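Local coordinates for protein post-proline cleaving enzyme (Rickettsia typhi, PDB 4HVT) that is probably a serine-type oligopeptidase that cleaves short peptides on the carboxyl side of proline residues, at residues Arg71-Gly76 against Arg436-Ser441; Leu392-Ala397 against Pro420-Leu425. All coordinates share one frame; numbering follows the deposited sequence.

Interaction 1: Arg71-Gly76 against Arg436-Ser441; sequences RKTPYG and RKALYS
P74 lies over one face of the R436 guanidinium, its CD 3.6 Å from R436 NE and its CG towards the rim of the flat group, with the two side chains crossing at about a right angle. This is the close-packed, buried end of the contact. Backbone carbonyls of K107, Y105 and D108 take up the guanidinium NH1 and NH2, which should fix its rotation beneath the proline. In the middle, a water does what no direct hydrogen bond does between the two segments. It donates to R71 O, accepts from L439 N at 2.8 Å, and also bonds T73 OG1 at 2.7 Å. These loops flank the β-propeller of a prolyl oligopeptidase: 71-76 runs into the strand that opens the first blade, and 436-441 leaves the last strand of the last blade for the hydrolase domain. Y440 extends the contact by its edge, R71 O lying in the plane of its ring, while Y440 OH reaches Y75 OH through a second water. The other end is solvent-facing: R71 and S441 are exposed, and R71 nevertheless lies along L439 and Y440, its CB 3.7 Å from L439 CB. Its chain bends at chi3 (-46°) and carries its guanidinium face over Y440 CA, 3.8 Å from the plane, while NH2 forms a salt bridge with D69.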
loop_
_atom_site.group_PDB
_atom_site.type_symbol
_atom_site.label_atom_id
_atom_site.label_comp_id
_atom_site.label_asym_id
_atom_site.label_seq_id
_atom_site.Cartn_x
_atom_site.Cartn_y
_atom_site.Cartn_z
ATOM N N ARG A 71 -15.561 -15.643 -11.771
ATOM C CA ARG A 71 -14.906 -16.604 -10.868
ATOM C C ARG A 71 -13.781 -15.990 -10.036
ATOM O O ARG A 71 -13.092 -16.704 -9.353
ATOM C CB ARG A 71 -14.415 -17.854 -11.622
ATOM C CG ARG A 71 -15.482 -18.597 -12.415
ATOM C CD ARG A 71 -14.821 -19.615 -13.378
ATOM N NE ARG A 71 -13.739 -18.867 -13.991
ATOM C CZ ARG A 71 -12.713 -19.315 -14.711
ATOM N NH1 ARG A 71 -12.585 -20.608 -15.096
ATOM N NH2 ARG A 71 -11.830 -18.386 -15.120
ATOM N N LYS A 72 -13.597 -14.669 -10.065
ATOM C CA LYS A 72 -12.636 -14.014 -9.102
ATOM C C LYS A 72 -12.962 -14.368 -7.663
ATOM O O LYS A 72 -14.144 -14.516 -7.305
ATOM C CB LYS A 72 -12.651 -12.486 -9.217
ATOM C CG LYS A 72 -12.099 -11.944 -10.502
ATOM C CD LYS A 72 -11.954 -10.414 -10.444
ATOM C CE LYS A 72 -13.267 -9.682 -10.377
ATOM N NZ LYS A 72 -13.064 -8.191 -10.470
ATOM N N THR A 73 -11.931 -14.481 -6.832
ATOM C CA THR A 73 -12.121 -14.886 -5.451
ATOM C C THR A 73 -12.661 -13.731 -4.650
ATOM O O THR A 73 -12.013 -12.653 -4.629
ATOM C CB THR A 73 -10.800 -15.378 -4.844
ATOM O OG1 THR A 73 -10.386 -16.530 -5.598
ATOM C CG2 THR A 73 -11.011 -15.771 -3.408
ATOM N N PRO A 74 -13.832 -13.937 -3.990
ATOM C CA PRO A 74 -14.401 -12.838 -3.178
ATOM C C PRO A 74 -13.852 -12.841 -1.743
ATOM O O PRO A 74 -14.397 -13.466 -0.867
ATOM C CB PRO A 74 -15.901 -13.157 -3.205
ATOM C CG PRO A 74 -15.952 -14.653 -3.243
ATOM C CD PRO A 74 -14.764 -15.074 -4.063
ATOM N N TYR A 75 -12.732 -12.190 -1.522
ATOM C CA TYR A 75 -12.092 -12.163 -0.226
ATOM C C TYR A 75 -12.978 -11.396 0.744
ATOM O O TYR A 75 -13.751 -10.497 0.361
ATOM C CB TYR A 75 -10.698 -11.526 -0.340
ATOM C CG TYR A 75 -9.784 -12.321 -1.228
ATOM C CD1 TYR A 75 -9.221 -13.503 -0.773
ATOM C CD2 TYR A 75 -9.508 -11.929 -2.539
ATOM C CE1 TYR A 75 -8.423 -14.262 -1.561
ATOM C CE2 TYR A 75 -8.688 -12.705 -3.347
ATOM C CZ TYR A 75 -8.162 -13.878 -2.845
ATOM O OH TYR A 75 -7.372 -14.658 -3.640
ATOM N N GLY A 76 -12.899 -11.733 2.000
ATOM C CA GLY A 76 -13.727 -11.011 2.974
ATOM C C GLY A 76 -13.287 -10.992 4.409
ATOM O O GLY A 76 -12.197 -11.397 4.718
ATOM N N ARG A 436 -12.688 -21.688 1.037
ATOM C CA ARG A 436 -12.771 -21.440 -0.399
ATOM C C ARG A 436 -11.448 -21.698 -1.102
ATOM O O ARG A 436 -10.392 -21.270 -0.648
ATOM C CB ARG A 436 -13.167 -19.994 -0.751
ATOM C CG ARG A 436 -14.512 -19.489 -0.270
ATOM C CD ARG A 436 -14.846 -18.142 -0.890
ATOM N NE ARG A 436 -15.126 -18.256 -2.343
ATOM C CZ ARG A 436 -16.287 -18.640 -2.878
ATOM N NH1 ARG A 436 -17.322 -18.918 -2.110
ATOM N NH2 ARG A 436 -16.430 -18.789 -4.200
ATOM N N LYS A 437 -11.540 -22.378 -2.238
ATOM C CA LYS A 437 -10.450 -22.387 -3.201
ATOM C C LYS A 437 -10.768 -21.488 -4.386
ATOM O O LYS A 437 -11.924 -21.157 -4.644
ATOM C CB LYS A 437 -10.169 -23.802 -3.670
ATOM C CG LYS A 437 -9.607 -24.621 -2.508
ATOM C CD LYS A 437 -8.706 -25.709 -2.973
ATOM C CE LYS A 437 -8.316 -26.601 -1.813
ATOM N NZ LYS A 437 -7.986 -27.982 -2.295
ATOM N N ALA A 438 -9.740 -21.150 -5.160
ATOM C CA ALA A 438 -9.956 -20.396 -6.382
ATOM C C ALA A 438 -10.911 -21.139 -7.314
ATOM O O ALA A 438 -10.797 -22.360 -7.478
ATOM C CB ALA A 438 -8.639 -20.152 -7.112
ATOM N N LEU A 439 -11.835 -20.416 -7.921
ATOM C CA LEU A 439 -12.739 -21.025 -8.892
ATOM C C LEU A 439 -12.164 -20.950 -10.303
ATOM O O LEU A 439 -12.609 -21.641 -11.202
ATOM C CB LEU A 439 -14.092 -20.337 -8.899
ATOM C CG LEU A 439 -14.876 -20.363 -7.604
ATOM C CD1 LEU A 439 -16.158 -19.560 -7.730
ATOM C CD2 LEU A 439 -15.157 -21.786 -7.220
ATOM N N TYR A 440 -11.179 -20.099 -10.487
ATOM C CA TYR A 440 -10.477 -20.021 -11.743
ATOM C C TYR A 440 -9.370 -21.053 -11.795
ATOM O O TYR A 440 -8.954 -21.573 -10.786
ATOM C CB TYR A 440 -9.898 -18.625 -11.949
ATOM C CG TYR A 440 -8.930 -18.172 -10.899
ATOM C CD1 TYR A 440 -7.589 -18.510 -10.964
ATOM C CD2 TYR A 440 -9.351 -17.374 -9.820
ATOM C CE1 TYR A 440 -6.689 -18.069 -9.984
ATOM C CE2 TYR A 440 -8.459 -16.957 -8.862
ATOM C CZ TYR A 440 -7.131 -17.296 -8.950
ATOM O OH TYR A 440 -6.297 -16.798 -7.946
ATOM N N SER A 441 -8.910 -21.339 -13.018
ATOM C CA SER A 441 -7.956 -22.413 -13.262
ATOM C C SER A 441 -6.541 -21.849 -13.465
ATOM O O SER A 441 -6.364 -20.876 -14.213
ATOM C CB SER A 441 -8.400 -23.191 -14.501
ATOM O OG SER A 441 -7.340 -23.968 -14.993
HETATM O O HOH W 1 -12.252 -17.806 -7.058
HETATM O O HOH W 2 -6.963 -14.594 -6.342
#

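Interaction 2: Leu392-Ala397 against Pro420-Leu425; sequences LPYQNA and PPTIYL
Y394 meets the strand segment with the rim of its ring, and its hydroxyl is the polar centre of the contact. P420 O, T422 OG1 and Y424 OH all lie close to the plane of the ring, so that the tyrosine is approached at its edge by three oxygens. Y394 OH donates to P420 O at 2.7 Å, and the bond lies in the carbonyl plane with a C=O...donor angle of 154°. T422 OG1 makes a second hydrogen bond to the same oxygen, 2.8 Å from Y394 OH. Two bonds thus grip one phenolic oxygen and fix where the end of the ring lies. T422 has OG1 beside its own backbone N (chi1 -64°), which turns the hydroxyl to Y394 and lays CG2 over one face of the Y424 ring, 3.5 Å above its plane. Threonine therefore serves one tyrosine with its polar branch and the other with its methyl.

The two tyrosines cross obliquely instead of stacking. Y424 OH comes within 3.6 Å of Y394 CE1, a van der Waals approach at the ring edge. P393 and Y424 point at each other from opposite directions, P393 CG stopping 3.8 Å from Y424 OH. Because P393 is the centre of an inverse gamma turn, the chain bends sharply just before Y394. I414, on the neighbouring strand 410-415, packs against P393, Y394 and Y424 and links both sides of the contact. The loop 392-397 connects strand 388-390 of one antiparallel blade to 398-402, the first strand of the next. It is thus a blade-to-blade connection of a β-propeller, and its tyrosine reaches the start of the third strand of the blade it leads into.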
loop_
_atom_site.group_PDB
_atom_site.type_symbol
_atom_site.label_atom_id
_atom_site.label_comp_id
_atom_site.label_asym_id
_atom_site.label_seq_id
_atom_site.Cartn_x
_atom_site.Cartn_y
_atom_site.Cartn_z
ATOM N N LEU A 392 2.043 -23.714 7.707
ATOM C CA LEU A 392 1.478 -23.213 6.453
ATOM C C LEU A 392 1.723 -24.212 5.303
ATOM O O LEU A 392 2.848 -24.373 4.924
ATOM C CB LEU A 392 2.129 -21.877 6.136
ATOM C CG LEU A 392 1.924 -20.802 7.225
ATOM C CD1 LEU A 392 2.472 -19.463 6.817
ATOM C CD2 LEU A 392 0.473 -20.653 7.661
ATOM N N PRO A 393 0.677 -24.821 4.744
ATOM C CA PRO A 393 0.942 -25.894 3.782
ATOM C C PRO A 393 1.152 -25.448 2.359
ATOM O O PRO A 393 0.633 -26.079 1.414
ATOM C CB PRO A 393 -0.322 -26.753 3.888
ATOM C CG PRO A 393 -1.402 -25.759 4.098
ATOM C CD PRO A 393 -0.773 -24.654 4.953
ATOM N N TYR A 394 1.947 -24.392 2.188
ATOM C CA TYR A 394 2.482 -24.000 0.889
ATOM C C TYR A 394 4.042 -23.861 0.991
ATOM O O TYR A 394 4.577 -23.406 2.033
ATOM C CB TYR A 394 1.882 -22.636 0.517
ATOM C CG TYR A 394 0.491 -22.535 -0.112
ATOM C CD1 TYR A 394 -0.661 -22.901 0.582
ATOM C CD2 TYR A 394 0.327 -21.912 -1.351
ATOM C CE1 TYR A 394 -1.935 -22.742 0.015
ATOM C CE2 TYR A 394 -0.938 -21.779 -1.938
ATOM C CZ TYR A 394 -2.065 -22.174 -1.240
ATOM O OH TYR A 394 -3.325 -22.010 -1.821
ATOM N N GLN A 395 4.785 -24.214 -0.059
ATOM C CA GLN A 395 6.187 -23.770 -0.171
ATOM C C GLN A 395 6.243 -22.266 -0.443
ATOM O O GLN A 395 5.369 -21.730 -1.112
ATOM C CB GLN A 395 6.929 -24.479 -1.317
ATOM C CG GLN A 395 7.116 -25.975 -1.098
ATOM C CD GLN A 395 8.121 -26.281 0.004
ATOM O OE1 GLN A 395 7.822 -27.015 0.955
ATOM N NE2 GLN A 395 9.312 -25.697 -0.107
ATOM N N ASN A 396 7.271 -21.581 0.044
ATOM C CA ASN A 396 7.356 -20.125 -0.165
ATOM C C ASN A 396 6.040 -19.391 0.201
ATOM O O ASN A 396 5.608 -18.428 -0.428
ATOM C CB ASN A 396 7.794 -19.826 -1.595
ATOM C CG ASN A 396 9.311 -19.901 -1.765
ATOM O OD1 ASN A 396 9.811 -20.823 -2.366
ATOM N ND2 ASN A 396 10.038 -18.949 -1.182
ATOM N N ALA A 397 5.474 -19.810 1.308
ATOM C CA ALA A 397 4.173 -19.325 1.761
ATOM C C ALA A 397 4.147 -17.811 2.010
ATOM O O ALA A 397 5.130 -17.222 2.461
ATOM C CB ALA A 397 3.779 -20.036 3.036
ATOM N N PRO A 420 -2.539 -20.371 -6.466
ATOM C CA PRO A 420 -3.534 -19.387 -6.098
ATOM C C PRO A 420 -3.881 -19.459 -4.598
ATOM O O PRO A 420 -3.784 -20.528 -3.986
ATOM C CB PRO A 420 -4.768 -19.757 -6.938
ATOM C CG PRO A 420 -4.215 -20.462 -8.113
ATOM C CD PRO A 420 -2.989 -21.180 -7.618
ATOM N N PRO A 421 -4.305 -18.321 -4.044
ATOM C CA PRO A 421 -4.642 -18.277 -2.631
ATOM C C PRO A 421 -5.789 -19.192 -2.304
ATOM O O PRO A 421 -6.752 -19.360 -3.111
ATOM C CB PRO A 421 -5.032 -16.824 -2.377
ATOM C CG PRO A 421 -4.368 -16.069 -3.517
ATOM C CD PRO A 421 -4.426 -17.007 -4.689
ATOM N N THR A 422 -5.648 -19.861 -1.157
ATOM C CA THR A 422 -6.741 -20.595 -0.526
ATOM C C THR A 422 -7.211 -19.781 0.667
ATOM O O THR A 422 -6.390 -19.174 1.393
ATOM C CB THR A 422 -6.298 -21.978 -0.050
ATOM O OG1 THR A 422 -5.925 -22.795 -1.168
ATOM C CG2 THR A 422 -7.432 -22.729 0.711
ATOM N N ILE A 423 -8.529 -19.741 0.874
ATOM C CA ILE A 423 -9.098 -19.045 2.076
ATOM C C ILE A 423 -9.495 -20.115 3.068
ATOM O O ILE A 423 -10.168 -21.118 2.712
ATOM C CB ILE A 423 -10.342 -18.214 1.760
ATOM C CG1 ILE A 423 -10.090 -17.287 0.551
ATOM C CG2 ILE A 423 -10.789 -17.400 3.001
ATOM C CD1 ILE A 423 -11.272 -16.403 0.191
ATOM N N TYR A 424 -9.041 -19.940 4.313
ATOM C CA TYR A 424 -9.323 -20.826 5.392
ATOM C C TYR A 424 -10.104 -20.137 6.492
ATOM O O TYR A 424 -9.885 -18.950 6.722
ATOM C CB TYR A 424 -8.045 -21.381 5.989
ATOM C CG TYR A 424 -7.068 -21.995 5.062
ATOM C CD1 TYR A 424 -6.220 -21.215 4.285
ATOM C CD2 TYR A 424 -6.938 -23.391 4.973
ATOM C CE1 TYR A 424 -5.285 -21.811 3.458
ATOM C CE2 TYR A 424 -6.026 -23.953 4.155
ATOM C CZ TYR A 424 -5.222 -23.175 3.371
ATOM O OH TYR A 424 -4.276 -23.778 2.518
ATOM N N LEU A 425 -11.028 -20.869 7.125
ATOM C CA LEU A 425 -11.735 -20.405 8.270
ATOM C C LEU A 425 -10.981 -20.870 9.498
ATOM O O LEU A 425 -10.720 -22.056 9.687
ATOM C CB LEU A 425 -13.132 -20.967 8.318
ATOM C CG LEU A 425 -14.043 -20.567 9.482
ATOM C CD1 LEU A 425 -14.377 -19.066 9.422
ATOM C CD2 LEU A 425 -15.314 -21.406 9.428
#

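In the fold
Both contacts have one side on the propeller blade built from strands 398-402 to 432-436, or on the loop leaving it. Each runs from buried to exposed residues: interaction 1 from P74 and R436 to R71 and S441, interaction 2 from T422 and Y424 to P393. Interaction 1 is the larger, joining loops where the propeller's chain begins and ends through water bridges and arginine planes laid against nonpolar atoms. Interaction 2, nested within it along the chain, is more local and binds directly through hydroxyls and a carbonyl. Strand pairing connects them, with I423 N probably hydrogen-bonded to R436 O, while Y75 packs on P421 and Y440 on P420.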